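Local coordinates for T cell receptor gamma chain (Monodelphis domestica, PDB 7L15), which forms the gamma chain of a marsupial gamma mu T cell receptor, pairing with a mu chain in a receptor that probably recognises antigen at the T cell surface, at residues P176-G179 with Y184-V187; S12-A17 with Q206-G211. One frame throughout, in Å; residues are numbered along the deposited sequence.

Contact 1 (P176-G179 with Y184-V187)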
# COMPACT_ATOMS: atom_id res chain seq x y z
N PRO B 176 5.97 2.88 9.16
CA PRO B 176 4.68 2.25 9.45
C PRO B 176 3.74 3.27 10.08
O PRO B 176 4.17 4.30 10.61
CB PRO B 176 5.05 1.15 10.44
CG PRO B 176 6.17 1.79 11.26
CD PRO B 176 6.95 2.64 10.24
N ILE B 177 2.45 2.97 10.03
CA ILE B 177 1.49 3.77 10.78
C ILE B 177 1.50 3.26 12.22
O ILE B 177 1.21 2.09 12.47
CB ILE B 177 0.09 3.68 10.17
CG1 ILE B 177 0.15 4.24 8.74
CG2 ILE B 177 -0.90 4.45 11.02
CD1 ILE B 177 -1.18 4.34 8.02
N THR B 178 1.85 4.13 13.15
CA THR B 178 2.06 3.74 14.54
C THR B 178 1.07 4.46 15.44
O THR B 178 0.68 5.60 15.19
CB THR B 178 3.47 4.05 15.00
OG1 THR B 178 3.62 5.47 15.14
CG2 THR B 178 4.48 3.56 13.97
N GLY B 179 0.66 3.78 16.50
CA GLY B 179 -0.24 4.38 17.44
C GLY B 179 -1.26 3.37 17.89
O GLY B 179 -1.07 2.16 17.76
N TYR B 184 -3.06 8.05 15.76
CA TYR B 184 -2.01 7.40 15.00
C TYR B 184 -1.13 8.44 14.33
O TYR B 184 -1.53 9.59 14.15
CB TYR B 184 -2.60 6.45 13.94
CG TYR B 184 -3.37 5.28 14.52
CD1 TYR B 184 -4.70 5.41 14.88
CD2 TYR B 184 -2.75 4.04 14.68
CE1 TYR B 184 -5.41 4.32 15.41
CE2 TYR B 184 -3.44 2.96 15.20
CZ TYR B 184 -4.77 3.10 15.56
OH TYR B 184 -5.44 2.02 16.09
N SER B 185 0.06 8.01 13.92
CA SER B 185 0.98 8.91 13.23
C SER B 185 1.79 8.13 12.20
O SER B 185 1.84 6.90 12.22
CB SER B 185 1.89 9.61 14.22
OG SER B 185 2.72 8.67 14.86
N GLN B 186 2.42 8.86 11.29
CA GLN B 186 3.29 8.24 10.29
C GLN B 186 4.29 9.27 9.80
O GLN B 186 3.92 10.42 9.56
CB GLN B 186 2.51 7.71 9.08
CG GLN B 186 3.40 7.02 8.08
CD GLN B 186 2.66 6.59 6.83
OE1 GLN B 186 1.96 7.38 6.21
NE2 GLN B 186 2.82 5.32 6.44
N VAL B 187 5.54 8.86 9.65
CA VAL B 187 6.57 9.73 9.10
C VAL B 187 6.94 9.21 7.71
O VAL B 187 6.99 8.01 7.48
CB VAL B 187 7.80 9.81 10.03
CG1 VAL B 187 8.54 8.54 10.04
CG2 VAL B 187 8.72 10.92 9.59
O HOH W 1 6.28 6.20 10.64
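Thr178 and Ser185 face each other across the beta hairpin formed by strands 173-180 and 183-193, at the edge of a four-stranded antiparallel sheet in the C1-set immunoglobulin domain. They are a hydrogen-bonded pair: Thr178 N gives to Ser185 O at 2.9 Å, and Ser185 N returns a bond to Thr178 O. Their side chains leave the sheet on the same face. Each hydroxyl lies between its own backbone N and carbonyl carbon (chi1 72° for Thr178, 65° for Ser185), which brings Ser185 OG to 3.3 Å from Thr178 OG1, a weak hydrogen bond.

At the next pair, a non-hydrogen-bonded one, Gly179 and Tyr184 bring their CA atoms within 4.3 Å, a close approach of the two backbones at a residue without a side chain. With CG anti to the carbonyl carbon (chi1 -64°), the tyrosine ring runs alongside Gly179, its CE2 3.5 Å from Gly179 C, at an oblique angle.

Ile177 is lodged between two side chains of the other strand. Its CG2 branch meets Tyr184 CB at 3.9 Å, the two side chains crossing at about a right angle, while CG1 lies against the amide end of Gln186. That glutamine is extended beyond CG, and its NE2 donates to Gly175 O, a bond that anchors the amide next to the isoleucine. Ser178 of the mu chain packs on Pro176 and Val187. Val187 bonds directly to the backbone of Gly175, but at Pro176, where strand 173-180 is interrupted, a water stands between the two backbones: it donates to Pro176 O at 2.8 Å and accepts from Val187 N.

Contact 2 (S12-A17 with Q206-G211)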
# COMPACT_ATOMS: atom_id res chain seq x y z
N SER B 12 -10.83 6.06 3.18
CA SER B 12 -11.45 5.23 4.20
C SER B 12 -12.81 5.81 4.56
O SER B 12 -13.09 6.99 4.31
CB SER B 12 -10.57 5.10 5.44
OG SER B 12 -10.40 6.37 6.07
N ILE B 13 -13.65 4.96 5.13
CA ILE B 13 -14.95 5.33 5.67
C ILE B 13 -15.09 4.63 7.02
O ILE B 13 -15.00 3.40 7.09
CB ILE B 13 -16.11 4.93 4.73
CG1 ILE B 13 -15.90 5.52 3.33
CG2 ILE B 13 -17.46 5.36 5.28
CD1 ILE B 13 -17.00 5.17 2.34
N THR B 14 -15.29 5.41 8.08
CA THR B 14 -15.44 4.87 9.42
C THR B 14 -16.89 5.01 9.86
O THR B 14 -17.51 6.05 9.66
CB THR B 14 -14.52 5.58 10.43
OG1 THR B 14 -13.17 5.51 9.98
CG2 THR B 14 -14.60 4.90 11.79
N ARG B 15 -17.42 3.94 10.45
CA ARG B 15 -18.83 3.94 10.83
C ARG B 15 -18.99 3.15 12.12
O ARG B 15 -18.14 2.34 12.48
CB ARG B 15 -19.70 3.31 9.73
CG ARG B 15 -19.73 4.09 8.43
CD ARG B 15 -20.62 5.34 8.56
NE ARG B 15 -20.69 6.07 7.30
CZ ARG B 15 -19.96 7.14 7.02
NH1 ARG B 15 -19.11 7.61 7.92
NH2 ARG B 15 -20.09 7.74 5.84
N ASN B 16 -20.12 3.40 12.78
CA ASN B 16 -20.61 2.52 13.84
C ASN B 16 -21.61 1.53 13.24
O ASN B 16 -22.04 1.67 12.09
CB ASN B 16 -21.23 3.33 14.98
CG ASN B 16 -20.20 4.14 15.75
OD1 ASN B 16 -20.26 5.38 15.77
ND2 ASN B 16 -19.26 3.45 16.38
N ALA B 17 -21.97 0.52 14.03
CA ALA B 17 -22.88 -0.51 13.55
C ALA B 17 -24.23 0.10 13.19
O ALA B 17 -24.63 1.16 13.69
CB ALA B 17 -23.07 -1.60 14.59
N GLN B 206 -3.68 12.50 1.87
CA GLN B 206 -5.11 12.29 1.91
C GLN B 206 -5.49 11.59 3.20
O GLN B 206 -4.75 10.75 3.72
CB GLN B 206 -5.61 11.45 0.72
CG GLN B 206 -5.46 12.10 -0.63
CD GLN B 206 -5.66 11.11 -1.76
OE1 GLN B 206 -6.59 10.32 -1.74
NE2 GLN B 206 -4.77 11.14 -2.75
N HIS B 207 -6.67 11.92 3.70
CA HIS B 207 -7.15 11.34 4.95
C HIS B 207 -8.65 11.53 5.00
O HIS B 207 -9.19 12.50 4.44
CB HIS B 207 -6.49 11.99 6.16
CG HIS B 207 -6.78 11.27 7.43
ND1 HIS B 207 -7.89 11.54 8.21
CD2 HIS B 207 -6.15 10.23 8.03
CE1 HIS B 207 -7.90 10.73 9.25
NE2 HIS B 207 -6.85 9.93 9.17
N GLU B 208 -9.32 10.61 5.70
CA GLU B 208 -10.78 10.62 5.71
C GLU B 208 -11.32 11.90 6.34
O GLU B 208 -12.40 12.38 5.95
CB GLU B 208 -11.32 9.38 6.42
CG GLU B 208 -12.84 9.27 6.44
CD GLU B 208 -13.37 8.14 7.33
OE1 GLU B 208 -12.60 7.21 7.67
OE2 GLU B 208 -14.57 8.18 7.70
N ASP B 209 -10.60 12.49 7.28
CA ASP B 209 -11.11 13.71 7.89
C ASP B 209 -10.97 14.92 6.98
O ASP B 209 -11.53 15.97 7.29
CB ASP B 209 -10.43 13.98 9.23
CG ASP B 209 -11.27 14.87 10.13
OD1 ASP B 209 -12.47 14.57 10.31
OD2 ASP B 209 -10.74 15.88 10.65
N LEU B 210 -10.24 14.79 5.88
CA LEU B 210 -10.14 15.81 4.85
C LEU B 210 -11.17 15.61 3.75
O LEU B 210 -11.20 16.39 2.80
CB LEU B 210 -8.74 15.80 4.23
CG LEU B 210 -7.55 15.98 5.17
CD1 LEU B 210 -6.29 16.09 4.35
CD2 LEU B 210 -7.73 17.20 6.04
N GLY B 211 -12.00 14.57 3.85
CA GLY B 211 -12.83 14.20 2.72
C GLY B 211 -11.98 13.75 1.55
O GLY B 211 -10.90 13.17 1.72
O HOH W 2 -8.10 8.00 6.63
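Glu208 of the constant domain reaches across to Ser12 and Thr14 of the variable domain, joining two immunoglobulin domains of one chain at their elbow. The glutamate starts a short 3-10 turn, 208-210, in the loop between strands 201-206 and 215-219; its partners lie on strand 12-16, which runs parallel to strand 104-116 at the border of the V-set sheet.

Hydrogen bonds to the carboxylate carry the contact. With CG anti to the backbone N (chi1 -178°) and the chain extended beyond it, Glu208 runs past Ser12 and lays its carboxylate beside the strand. OE1 accepts twice: Ser12 OG gives to it on the anti side at 2.8 Å, and Thr14 OG1 on the syn side at 2.9 Å. OE2 takes the backbone N-H of Thr14, also syn but 27° out of the carboxylate plane. Three donors thus grip both oxygens and restrain the rotation of this buried group.

Charge adds a weaker influence. Arg15 NH1 stays 4.6 Å from Glu208 OE2, with no N-H directed at it, and donates instead to Thr14 O, while NE donates to Ser20 O; the positive charge may nevertheless favour the ionised carboxylate.

Packing is slighter: Ile13 CG2 covers one guanidinium face, and the side chain of Glu208 also touches Lys122, in the loop between strands 104-116 and 126-130.

Water completes the set. One molecule lies over a face of the His207 ring, offset toward the rim, and links the serine to the start of the turn, donating to Ser12 OG and accepting from Glu208 N.

Overall arrangement
Contact 1 belongs to the surface and contact 2 to a buried junction, their centres about 17 Å apart and their nearest atoms about 7 Å apart without touching. They share no strand: 176-179 and 184-187 are neighbours in one hairpin of the constant domain, whereas 12-17 and 206-211 come from different domains, far apart in the chain. The chemistry follows the place. In the hairpin, reciprocal backbone bonds set the register and side chains fill in around them; at the domain elbow, one acidic side chain gathers hydroxyl and backbone donors. Each contact has a bridging water, and contact 1 alone is touched by the mu chain.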